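Pngf-ii (Elizabethkingia meningoseptica, PDB 4R4X) is a peptide:N-glycosidase that releases N-linked glycans from glycoproteins, probably by hydrolysing the amide bond between the sugar and its asparagine. Local coordinates at residues Glu441-Ile444 / Lys449-His452; Leu421-Thr426 / Val513-Gly518; Leu33-Lys38 / Gln160-Gly165; Gly123-Leu128 / Leu136-Asn141. One frame throughout, in Å; residues are numbered along the deposited sequence.

Contact 1: residues Glu441-Ile444 / Lys449-His452; sequences ENSI and KLAH
Ile444 meets His452 and Ala451 through three backbone hydrogen bonds. Ile444 N-H donates a hydrogen bond to His452 O at 2.8 Å, nearly straight at the hydrogen (171°) and almost in line with the C=O bond. In the other direction the carbonyl oxygen of Ile444 serves two donors, both lying in the carbonyl plane: Ala451 N at 2.8 Å and His452 N at 3.3 Å. A weaker CA-H...O contact, Ser443 CA to His452 O at 3.6 Å, uses the same carbonyl oxygen as Ile444 N.

Side-chain contacts are modest. Leu450, with CG anti to the backbone N (chi1 180°), brings CD1 alongside the partner strand, where it makes a carbon-to-carbon contact of 3.9 Å with Ser443 CB. The same methyl lies 3.6 Å from Ile444 O, an oxygen that Ala451 CB also flanks. Ile444 and His452 put their side chains on one face of the sheet, where both rest on Ile499 of strand 493-504, while OD1 of Asn442 bonds the hydroxyls of Tyr423 and Thr425.

Two successive residues, Ala451 and His452, thus stand opposite one, Ile444: a classic beta bulge in the antiparallel hairpin formed by strands 442-446 and 449-454.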
loop_
_atom_site.group_PDB
_atom_site.type_symbol
_atom_site.label_atom_id
_atom_site.label_comp_id
_atom_site.label_asym_id
_atom_site.label_seq_id
_atom_site.Cartn_x
_atom_site.Cartn_y
_atom_site.Cartn_z
ATOM N N GLU A 441 -2.072 -0.691 -31.864
ATOM C CA GLU A 441 -2.913 -1.750 -31.353
ATOM C C GLU A 441 -2.133 -2.980 -30.893
ATOM O O GLU A 441 -1.360 -3.522 -31.661
ATOM C CB GLU A 441 -3.911 -2.135 -32.429
ATOM C CG GLU A 441 -4.915 -3.190 -32.024
ATOM C CD GLU A 441 -6.023 -3.324 -33.072
ATOM O OE1 GLU A 441 -5.832 -4.059 -34.064
ATOM O OE2 GLU A 441 -7.083 -2.694 -32.897
ATOM N N ASN A 442 -2.332 -3.389 -29.628
ATOM C CA ASN A 442 -1.789 -4.638 -29.084
ATOM C C ASN A 442 -2.871 -5.708 -29.250
ATOM O O ASN A 442 -4.006 -5.518 -28.785
ATOM C CB ASN A 442 -1.466 -4.547 -27.564
ATOM C CG ASN A 442 -0.240 -3.695 -27.226
ATOM O OD1 ASN A 442 0.471 -3.975 -26.248
ATOM N ND2 ASN A 442 -0.007 -2.642 -27.985
ATOM N N SER A 443 -2.522 -6.836 -29.852
ATOM C CA SER A 443 -3.453 -7.948 -30.069
ATOM C C SER A 443 -2.987 -9.183 -29.291
ATOM O O SER A 443 -1.858 -9.609 -29.412
ATOM C CB SER A 443 -3.536 -8.277 -31.553
ATOM O OG SER A 443 -4.122 -7.201 -32.275
ATOM N N ILE A 444 -3.877 -9.743 -28.488
ATOM C CA ILE A 444 -3.589 -10.918 -27.669
ATOM C C ILE A 444 -4.393 -12.116 -28.214
ATOM O O ILE A 444 -5.620 -12.045 -28.368
ATOM C CB ILE A 444 -3.951 -10.668 -26.193
ATOM C CG1 ILE A 444 -3.018 -9.619 -25.546
ATOM C CG2 ILE A 444 -3.835 -11.950 -25.377
ATOM C CD1 ILE A 444 -3.224 -8.222 -26.057
ATOM N N LYS A 449 -6.373 -17.991 -31.547
ATOM C CA LYS A 449 -7.530 -17.143 -31.835
ATOM C C LYS A 449 -7.427 -15.798 -31.102
ATOM O O LYS A 449 -7.074 -15.758 -29.921
ATOM C CB LYS A 449 -8.814 -17.850 -31.404
ATOM C CG LYS A 449 -10.062 -17.004 -31.574
ATOM C CD LYS A 449 -11.333 -17.812 -31.342
ATOM C CE LYS A 449 -12.538 -16.958 -31.692
ATOM N NZ LYS A 449 -13.681 -17.259 -30.790
ATOM N N LEU A 450 -7.801 -14.717 -31.790
ATOM C CA LEU A 450 -7.756 -13.372 -31.197
ATOM C C LEU A 450 -8.690 -13.325 -30.026
ATOM O O LEU A 450 -9.879 -13.630 -30.173
ATOM C CB LEU A 450 -8.193 -12.322 -32.226
ATOM C CG LEU A 450 -8.213 -10.864 -31.766
ATOM C CD1 LEU A 450 -6.822 -10.403 -31.395
ATOM C CD2 LEU A 450 -8.802 -9.984 -32.860
ATOM N N ALA A 451 -8.164 -12.977 -28.858
ATOM C CA ALA A 451 -8.969 -12.874 -27.666
ATOM C C ALA A 451 -9.289 -11.404 -27.280
ATOM O O ALA A 451 -10.366 -11.136 -26.746
ATOM C CB ALA A 451 -8.291 -13.605 -26.520
ATOM N N HIS A 452 -8.375 -10.476 -27.572
ATOM C CA HIS A 452 -8.509 -9.095 -27.148
ATOM C C HIS A 452 -7.543 -8.206 -27.942
ATOM O O HIS A 452 -6.344 -8.530 -28.087
ATOM C CB HIS A 452 -8.185 -9.008 -25.651
ATOM C CG HIS A 452 -8.437 -7.678 -25.054
ATOM N ND1 HIS A 452 -9.704 -7.198 -24.818
ATOM C CD2 HIS A 452 -7.584 -6.707 -24.639
ATOM C CE1 HIS A 452 -9.622 -5.983 -24.296
ATOM N NE2 HIS A 452 -8.349 -5.665 -24.175
#

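Contact 2: residues Leu421-Thr426 / Val513-Gly518; sequences LRYITT and VKIPQG
Tyr423 and Val513 approach from opposite directions, and the hydroxyl end of the tyrosine makes the close contact: OH lies 3.4 Å from Val513 CG1. The other branch of the valine comes up obliquely beside the ring, with CG2 4.1 Å from Tyr423 CE1. On the Ile515 side the methyl CD1 stands 4.1 Å from Tyr423 OH. All three residues are buried. CG of Tyr423 anti to the backbone N (chi1 -179°) carries the ring away from its strand, spanning the 10.3 Å between Tyr423 CA and Val513 CA. No hydrogen bond joins the segments; the phenol oxygen, set between aliphatic groups, has its polar partner in Asn442.

Beyond Ile515 the packing gives way to a looser, more solvent-facing turn. Pro516, exposed, is the centre of an inverse gamma turn, and this part of the chain is held by other parts of the protein: Pro516 O by Lys440 NZ, and the Gln517 amide by the backbone of Thr398 and Phe400. Lys514 takes no part; its NZ forms a salt bridge with Asp403.

Strand 416-428 lies between strands 493-504 and 527-537 in one antiparallel sheet, strand 507-514 between 406-412 and 442-446 in another, so Tyr423 spans the interior between two sheets, consistent with the jelly-roll architecture of the PNGase F family.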
loop_
_atom_site.group_PDB
_atom_site.type_symbol
_atom_site.label_atom_id
_atom_site.label_comp_id
_atom_site.label_asym_id
_atom_site.label_seq_id
_atom_site.Cartn_x
_atom_site.Cartn_y
_atom_site.Cartn_z
ATOM N N LEU A 421 -5.391 -12.804 -18.281
ATOM C CA LEU A 421 -4.023 -12.408 -18.499
ATOM C C LEU A 421 -3.840 -11.030 -17.897
ATOM O O LEU A 421 -4.479 -10.072 -18.336
ATOM C CB LEU A 421 -3.667 -12.378 -19.986
ATOM C CG LEU A 421 -2.192 -12.079 -20.286
ATOM C CD1 LEU A 421 -1.290 -13.197 -19.798
ATOM C CD2 LEU A 421 -1.955 -11.855 -21.775
ATOM N N ARG A 422 -2.999 -10.956 -16.870
ATOM C CA ARG A 422 -2.564 -9.683 -16.293
ATOM C C ARG A 422 -1.486 -9.170 -17.209
ATOM O O ARG A 422 -0.418 -9.776 -17.311
ATOM C CB ARG A 422 -2.016 -9.888 -14.883
ATOM C CG ARG A 422 -1.489 -8.633 -14.181
ATOM C CD ARG A 422 -0.882 -9.042 -12.848
ATOM N NE ARG A 422 -0.328 -7.945 -12.053
ATOM C CZ ARG A 422 0.943 -7.544 -12.062
ATOM N NH1 ARG A 422 1.315 -6.569 -11.252
ATOM N NH2 ARG A 422 1.840 -8.094 -12.864
ATOM N N TYR A 423 -1.775 -8.066 -17.884
ATOM C CA TYR A 423 -0.982 -7.620 -19.019
ATOM C C TYR A 423 -0.567 -6.168 -18.823
ATOM O O TYR A 423 -1.420 -5.279 -18.679
ATOM C CB TYR A 423 -1.793 -7.758 -20.299
ATOM C CG TYR A 423 -1.088 -7.362 -21.581
ATOM C CD1 TYR A 423 -0.042 -8.125 -22.087
ATOM C CD2 TYR A 423 -1.504 -6.256 -22.319
ATOM C CE1 TYR A 423 0.589 -7.784 -23.278
ATOM C CE2 TYR A 423 -0.905 -5.930 -23.529
ATOM C CZ TYR A 423 0.144 -6.694 -24.000
ATOM O OH TYR A 423 0.792 -6.362 -25.167
ATOM N N ILE A 424 0.742 -5.961 -18.759
ATOM C CA ILE A 424 1.339 -4.624 -18.639
ATOM C C ILE A 424 2.066 -4.306 -19.925
ATOM O O ILE A 424 2.977 -5.022 -20.311
ATOM C CB ILE A 424 2.320 -4.533 -17.459
ATOM C CG1 ILE A 424 1.629 -4.977 -16.178
ATOM C CG2 ILE A 424 2.841 -3.101 -17.291
ATOM C CD1 ILE A 424 2.539 -5.036 -14.963
ATOM N N THR A 425 1.670 -3.228 -20.587
ATOM C CA THR A 425 2.292 -2.849 -21.845
ATOM C C THR A 425 2.643 -1.373 -21.900
ATOM O O THR A 425 1.812 -0.523 -21.526
ATOM C CB THR A 425 1.415 -3.208 -23.072
ATOM O OG1 THR A 425 2.087 -2.782 -24.264
ATOM C CG2 THR A 425 0.005 -2.548 -22.994
ATOM N N THR A 426 3.861 -1.092 -22.375
ATOM C CA THR A 426 4.275 0.264 -22.736
ATOM C C THR A 426 5.093 0.266 -24.024
ATOM O O THR A 426 5.873 -0.648 -24.289
ATOM C CB THR A 426 5.050 0.977 -21.611
ATOM O OG1 THR A 426 6.241 0.263 -21.263
ATOM C CG2 THR A 426 4.180 1.134 -20.393
ATOM N N VAL A 513 1.245 -12.472 -28.397
ATOM C CA VAL A 513 1.065 -11.017 -28.505
ATOM C C VAL A 513 1.669 -10.527 -29.794
ATOM O O VAL A 513 2.816 -10.839 -30.090
ATOM C CB VAL A 513 1.742 -10.256 -27.353
ATOM C CG1 VAL A 513 1.493 -8.749 -27.463
ATOM C CG2 VAL A 513 1.224 -10.795 -26.036
ATOM N N LYS A 514 0.891 -9.744 -30.539
ATOM C CA LYS A 514 1.334 -9.122 -31.774
ATOM C C LYS A 514 1.103 -7.615 -31.634
ATOM O O LYS A 514 0.061 -7.201 -31.126
ATOM C CB LYS A 514 0.513 -9.616 -32.967
ATOM C CG LYS A 514 0.632 -11.103 -33.274
ATOM C CD LYS A 514 -0.036 -11.437 -34.603
ATOM C CE LYS A 514 -0.117 -12.934 -34.831
ATOM N NZ LYS A 514 -0.814 -13.206 -36.109
ATOM N N ILE A 515 2.079 -6.818 -32.076
ATOM C CA ILE A 515 2.020 -5.344 -32.065
ATOM C C ILE A 515 2.713 -4.859 -33.343
ATOM O O ILE A 515 3.815 -5.339 -33.637
ATOM C CB ILE A 515 2.799 -4.785 -30.840
ATOM C CG1 ILE A 515 2.264 -5.391 -29.541
ATOM C CG2 ILE A 515 2.727 -3.276 -30.759
ATOM C CD1 ILE A 515 3.131 -5.078 -28.328
ATOM N N PRO A 516 2.098 -3.929 -34.113
ATOM C CA PRO A 516 2.717 -3.424 -35.347
ATOM C C PRO A 516 3.796 -2.385 -35.027
ATOM O O PRO A 516 3.585 -1.172 -35.159
ATOM C CB PRO A 516 1.543 -2.821 -36.130
ATOM C CG PRO A 516 0.565 -2.447 -35.087
ATOM C CD PRO A 516 0.759 -3.362 -33.915
ATOM N N GLN A 517 4.944 -2.905 -34.602
ATOM C CA GLN A 517 6.062 -2.101 -34.111
ATOM C C GLN A 517 6.527 -1.165 -35.199
ATOM O O GLN A 517 6.580 -1.547 -36.375
ATOM C CB GLN A 517 7.189 -3.025 -33.703
ATOM C CG GLN A 517 8.435 -2.364 -33.126
ATOM C CD GLN A 517 9.392 -3.427 -32.645
ATOM O OE1 GLN A 517 9.208 -3.995 -31.564
ATOM N NE2 GLN A 517 10.418 -3.706 -33.443
ATOM N N GLY A 518 6.855 0.060 -34.822
ATOM C CA GLY A 518 7.237 1.075 -35.805
ATOM C C GLY A 518 8.650 0.822 -36.307
ATOM O O GLY A 518 9.449 0.157 -35.630
#

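Contact 3: residues Leu33-Lys38 / Gln160-Gly165; sequences LLFNEK and QSLFNG
Helix 160-163, a single short turn that directly follows the zinc ligand Asp159, is packed through Leu162 against Leu33 and Phe35 of strand 31-36 in the N-terminal domain. One methyl does the touching: Leu162 CD2 stands 4.1 Å from Phe35 CD2, approaching the ring obliquely, and 4.5 Å from Leu33 CD1. With CG anti to the backbone N (chi1 178°), Leu162 extends from the helix across to the strand, whose backbone stays distant; Phe35 CA and Leu162 CA are 10.6 Å apart. A chi1 of 65° sets the Phe35 ring over its own backbone, where it runs past Leu162, the two side chains heading opposite ways. Leu33 supports this ring from its own strand, its CD2 lying 3.7 Å above one face but nearer the ring's margin than its middle. On the helix, Leu162 CG sits 4.3 Å above the plane of the Phe163 ring, and that ring in turn meets Phe63 edge-to-face.

The surroundings continue the apolar patch: Ile39 touches Leu162, and Val50 of strand 48-54 touches both Leu33 and Phe35. Leu33 and Phe163 also border Glu52, the second protein ligand of the zinc, and the Leu33 side chain comes to about 6 Å from the metal.

Nothing polar crosses between the segments, which meet through one methyl contact at van der Waals distance and one looser approach. The cohesion is therefore dispersive and hydrophobic, a small buried join beside a zinc site whose ligands, Glu52 and Asp159, lie outside the two segments.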
loop_
_atom_site.group_PDB
_atom_site.type_symbol
_atom_site.label_atom_id
_atom_site.label_comp_id
_atom_site.label_asym_id
_atom_site.label_seq_id
_atom_site.Cartn_x
_atom_site.Cartn_y
_atom_site.Cartn_z
ATOM N N LEU A 33 -10.182 6.289 35.643
ATOM C CA LEU A 33 -9.851 5.378 34.560
ATOM C C LEU A 33 -11.085 5.231 33.681
ATOM O O LEU A 33 -12.180 5.045 34.195
ATOM C CB LEU A 33 -9.418 4.028 35.139
ATOM C CG LEU A 33 -9.318 2.893 34.120
ATOM C CD1 LEU A 33 -8.084 3.132 33.297
ATOM C CD2 LEU A 33 -9.278 1.533 34.810
ATOM N N LEU A 34 -10.914 5.376 32.367
ATOM C CA LEU A 34 -12.002 5.227 31.430
ATOM C C LEU A 34 -11.701 4.122 30.428
ATOM O O LEU A 34 -10.696 4.153 29.695
ATOM C CB LEU A 34 -12.299 6.558 30.727
ATOM C CG LEU A 34 -13.300 6.517 29.567
ATOM C CD1 LEU A 34 -14.686 6.047 30.007
ATOM C CD2 LEU A 34 -13.369 7.894 28.910
ATOM N N PHE A 35 -12.557 3.119 30.429
ATOM C CA PHE A 35 -12.398 2.011 29.525
ATOM C C PHE A 35 -13.762 1.395 29.210
ATOM O O PHE A 35 -14.774 2.128 29.085
ATOM C CB PHE A 35 -11.276 1.027 30.015
ATOM C CG PHE A 35 -11.540 0.287 31.331
ATOM C CD1 PHE A 35 -12.620 0.547 32.159
ATOM C CD2 PHE A 35 -10.616 -0.670 31.754
ATOM C CE1 PHE A 35 -12.786 -0.156 33.357
ATOM C CE2 PHE A 35 -10.767 -1.366 32.945
ATOM C CZ PHE A 35 -11.875 -1.120 33.748
ATOM N N ASN A 36 -13.800 0.084 29.026
ATOM C CA ASN A 36 -15.037 -0.602 28.746
ATOM C C ASN A 36 -14.989 -2.066 29.205
ATOM O O ASN A 36 -13.967 -2.535 29.702
ATOM C CB ASN A 36 -15.388 -0.477 27.269
ATOM C CG ASN A 36 -14.389 -1.168 26.357
ATOM O OD1 ASN A 36 -13.963 -2.307 26.613
ATOM N ND2 ASN A 36 -14.034 -0.488 25.255
ATOM N N GLU A 37 -16.109 -2.758 29.044
ATOM C CA GLU A 37 -16.256 -4.160 29.500
ATOM C C GLU A 37 -15.236 -5.120 28.896
ATOM O O GLU A 37 -14.557 -5.876 29.618
ATOM C CB GLU A 37 -17.692 -4.664 29.229
ATOM C CG GLU A 37 -18.594 -4.436 30.433
ATOM C CD GLU A 37 -20.068 -4.734 30.187
ATOM O OE1 GLU A 37 -20.434 -5.169 29.066
ATOM O OE2 GLU A 37 -20.851 -4.512 31.140
ATOM N N LYS A 38 -15.106 -5.077 27.578
ATOM C CA LYS A 38 -14.199 -5.988 26.889
ATOM C C LYS A 38 -12.755 -5.776 27.295
ATOM O O LYS A 38 -12.014 -6.729 27.444
ATOM C CB LYS A 38 -14.337 -5.857 25.387
ATOM C CG LYS A 38 -15.524 -6.603 24.809
ATOM C CD LYS A 38 -15.751 -6.158 23.371
ATOM C CE LYS A 38 -16.285 -7.264 22.478
ATOM N NZ LYS A 38 -15.693 -7.129 21.118
ATOM N N GLN A 160 -3.547 -2.564 38.076
ATOM C CA GLN A 160 -2.284 -3.275 37.910
ATOM C C GLN A 160 -2.410 -4.435 36.923
ATOM O O GLN A 160 -1.543 -4.594 36.097
ATOM C CB GLN A 160 -1.714 -3.756 39.250
ATOM C CG GLN A 160 -0.247 -4.209 39.191
ATOM C CD GLN A 160 -0.072 -5.592 38.568
ATOM O OE1 GLN A 160 -0.893 -6.488 38.770
ATOM N NE2 GLN A 160 0.988 -5.756 37.787
ATOM N N SER A 161 -3.492 -5.206 36.942
ATOM C CA SER A 161 -3.571 -6.327 35.991
ATOM C C SER A 161 -3.778 -5.858 34.551
ATOM O O SER A 161 -3.423 -6.546 33.597
ATOM C CB SER A 161 -4.664 -7.334 36.371
ATOM O OG SER A 161 -5.926 -6.723 36.459
ATOM N N LEU A 162 -4.374 -4.694 34.390
ATOM C CA LEU A 162 -4.575 -4.141 33.064
ATOM C C LEU A 162 -3.220 -3.864 32.416
ATOM O O LEU A 162 -3.002 -4.216 31.263
ATOM C CB LEU A 162 -5.425 -2.871 33.154
ATOM C CG LEU A 162 -5.687 -2.155 31.835
ATOM C CD1 LEU A 162 -6.414 -3.077 30.858
ATOM C CD2 LEU A 162 -6.495 -0.901 32.113
ATOM N N PHE A 163 -2.299 -3.259 33.163
ATOM C CA PHE A 163 -0.989 -2.901 32.627
ATOM C C PHE A 163 0.109 -3.965 32.790
ATOM O O PHE A 163 1.075 -3.932 32.072
ATOM C CB PHE A 163 -0.523 -1.552 33.193
ATOM C CG PHE A 163 -1.403 -0.400 32.787
ATOM C CD1 PHE A 163 -1.272 0.183 31.536
ATOM C CD2 PHE A 163 -2.399 0.068 33.631
ATOM C CE1 PHE A 163 -2.102 1.228 31.147
ATOM C CE2 PHE A 163 -3.232 1.116 33.248
ATOM C CZ PHE A 163 -3.084 1.696 32.000
ATOM N N ASN A 164 -0.149 -4.964 33.643
ATOM C CA ASN A 164 0.780 -6.068 33.938
ATOM C C ASN A 164 1.308 -6.761 32.686
ATOM O O ASN A 164 0.534 -7.128 31.803
ATOM C CB ASN A 164 0.058 -7.108 34.819
ATOM C CG ASN A 164 0.946 -8.277 35.221
ATOM O OD1 ASN A 164 0.779 -9.394 34.715
ATOM N ND2 ASN A 164 1.870 -8.039 36.153
ATOM N N GLY A 165 2.627 -6.923 32.618
ATOM C CA GLY A 165 3.267 -7.706 31.559
ATOM C C GLY A 165 3.477 -6.898 30.297
ATOM O O GLY A 165 3.777 -7.440 29.234
#

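Contact 4: residues Gly123-Leu128 / Leu136-Asn141; sequences GGPSIL and LKTVRN
This is a loop-on-strand packing contact, in which the irregular connection leaving strand 109-116 folds back to lay Pro125 and Leu128 against Thr138 and Arg140 of strand 134-140. At its buried centre Pro125 CG and Thr138 CG2 reach toward each other, 3.9 Å apart. In Thr138 the hydroxyl lies between the backbone N and the carbonyl carbon (chi1 64°), which leaves the methyl beside the backbone N and facing the proline ring. Val146 of the adjacent strand 144-154 touches both residues and so extends the nonpolar surroundings of this pair.

Nearer the surface, Arg140 reaches out along an extended chain and then bends at its third torsion (chi3 -70°), turning the guanidinium back to the loop. Leu128 CD1 comes up to it obliquely, 4.5 Å from Arg140 NH2; the leucine also rests on Ile111. Within the loop Leu128 N makes a weak hydrogen bond of 3.3 Å to Ser126 OG, a local tie between the residue that meets the arginine and the one that follows Pro125.

The two halves of the contact therefore differ in chemistry: in the buried part a methyl packs carbon to carbon on a proline ring, whereas at the exposed edge a leucine methyl only loosely approaches the charged guanidinium of an arginine.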
loop_
_atom_site.group_PDB
_atom_site.type_symbol
_atom_site.label_atom_id
_atom_site.label_comp_id
_atom_site.label_asym_id
_atom_site.label_seq_id
_atom_site.Cartn_x
_atom_site.Cartn_y
_atom_site.Cartn_z
ATOM N N GLY A 123 -15.752 12.343 36.431
ATOM C CA GLY A 123 -15.738 11.217 35.527
ATOM C C GLY A 123 -16.725 11.400 34.406
ATOM O O GLY A 123 -17.391 12.435 34.303
ATOM N N GLY A 124 -16.836 10.365 33.585
ATOM C CA GLY A 124 -17.763 10.381 32.485
ATOM C C GLY A 124 -17.466 9.340 31.436
ATOM O O GLY A 124 -16.455 8.647 31.498
ATOM N N PRO A 125 -18.367 9.216 30.459
ATOM C CA PRO A 125 -18.223 8.179 29.421
ATOM C C PRO A 125 -17.334 8.597 28.254
ATOM O O PRO A 125 -17.067 7.779 27.357
ATOM C CB PRO A 125 -19.677 7.977 28.958
ATOM C CG PRO A 125 -20.267 9.345 29.100
ATOM C CD PRO A 125 -19.664 9.907 30.364
ATOM N N SER A 126 -16.890 9.859 28.246
ATOM C CA SER A 126 -15.958 10.367 27.233
ATOM C C SER A 126 -15.091 11.452 27.881
ATOM O O SER A 126 -15.280 11.794 29.035
ATOM C CB SER A 126 -16.710 10.936 26.014
ATOM O OG SER A 126 -17.317 12.178 26.329
ATOM N N ILE A 127 -14.155 12.009 27.143
ATOM C CA ILE A 127 -13.335 13.111 27.697
ATOM C C ILE A 127 -14.152 14.407 28.011
ATOM O O ILE A 127 -13.747 15.225 28.868
ATOM C CB ILE A 127 -12.193 13.441 26.722
ATOM C CG1 ILE A 127 -11.102 14.292 27.403
ATOM C CG2 ILE A 127 -12.749 14.118 25.473
ATOM C CD1 ILE A 127 -10.453 13.663 28.615
ATOM N N LEU A 128 -15.281 14.601 27.319
ATOM C CA LEU A 128 -16.045 15.847 27.448
ATOM C C LEU A 128 -16.713 15.989 28.800
ATOM O O LEU A 128 -17.396 15.081 29.265
ATOM C CB LEU A 128 -17.102 15.968 26.363
ATOM C CG LEU A 128 -16.557 16.048 24.941
ATOM C CD1 LEU A 128 -17.704 16.104 23.949
ATOM C CD2 LEU A 128 -15.610 17.223 24.775
ATOM N N LEU A 136 -23.085 11.807 33.967
ATOM C CA LEU A 136 -23.956 10.629 33.972
ATOM C C LEU A 136 -24.759 10.425 32.690
ATOM O O LEU A 136 -25.362 9.370 32.506
ATOM C CB LEU A 136 -24.889 10.667 35.187
ATOM C CG LEU A 136 -24.180 10.606 36.537
ATOM C CD1 LEU A 136 -25.247 10.683 37.622
ATOM C CD2 LEU A 136 -23.338 9.332 36.667
ATOM N N LYS A 137 -24.762 11.413 31.808
ATOM C CA LYS A 137 -25.439 11.308 30.536
ATOM C C LYS A 137 -24.862 12.323 29.544
ATOM O O LYS A 137 -24.646 13.494 29.899
ATOM C CB LYS A 137 -26.927 11.592 30.714
ATOM C CG LYS A 137 -27.748 11.536 29.435
ATOM C CD LYS A 137 -29.230 11.595 29.795
ATOM C CE LYS A 137 -30.084 11.926 28.591
ATOM N NZ LYS A 137 -31.509 12.091 29.028
ATOM N N THR A 138 -24.627 11.869 28.310
ATOM C CA THR A 138 -24.293 12.756 27.189
ATOM C C THR A 138 -25.278 12.538 26.054
ATOM O O THR A 138 -25.746 11.419 25.830
ATOM C CB THR A 138 -22.878 12.514 26.648
ATOM O OG1 THR A 138 -22.803 11.188 26.104
ATOM C CG2 THR A 138 -21.850 12.677 27.751
ATOM N N VAL A 139 -25.603 13.617 25.355
ATOM C CA VAL A 139 -26.491 13.567 24.208
ATOM C C VAL A 139 -25.821 14.312 23.075
ATOM O O VAL A 139 -25.499 15.505 23.197
ATOM C CB VAL A 139 -27.862 14.213 24.482
ATOM C CG1 VAL A 139 -28.802 13.967 23.298
ATOM C CG2 VAL A 139 -28.454 13.676 25.765
ATOM N N ARG A 140 -25.592 13.588 21.983
ATOM C CA ARG A 140 -24.859 14.106 20.843
ATOM C C ARG A 140 -25.868 14.333 19.719
ATOM O O ARG A 140 -26.513 13.384 19.259
ATOM C CB ARG A 140 -23.770 13.121 20.419
ATOM C CG ARG A 140 -23.046 13.480 19.123
ATOM C CD ARG A 140 -21.919 12.500 18.801
ATOM N NE ARG A 140 -20.812 12.648 19.752
ATOM C CZ ARG A 140 -19.719 13.399 19.566
ATOM N NH1 ARG A 140 -19.530 14.088 18.435
ATOM N NH2 ARG A 140 -18.795 13.461 20.524
ATOM N N ASN A 141 -26.001 15.597 19.306
ATOM C CA ASN A 141 -26.926 15.993 18.245
ATOM C C ASN A 141 -28.340 15.503 18.474
ATOM O O ASN A 141 -29.001 15.044 17.548
ATOM C CB ASN A 141 -26.391 15.526 16.879
ATOM C CG ASN A 141 -25.036 16.129 16.551
ATOM O OD1 ASN A 141 -24.123 15.442 16.092
ATOM N ND2 ASN A 141 -24.897 17.417 16.806
#

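Overall arrangement
From the N terminus, contact 3 closes the first long loop, bringing residues 160-165 back to 33-38. Contact 4, a short closure between 123-128 and 136-141, falls entirely within that span. The two touch where Leu34 packs on Gly124, Pro125 and Ser126, with centres about 20 Å apart, so helix, loop and strands of the N-terminal domain are tied together. Much later, contact 2 joins 421-426 to 513-518 and encloses the hairpin of contact 1. These two touch through Asn442, tying the hairpin's sheet to the larger one. Contacts 1 and 3 have centres about 62 Å apart, and the two pairs lie on opposite sides of the chain's centre.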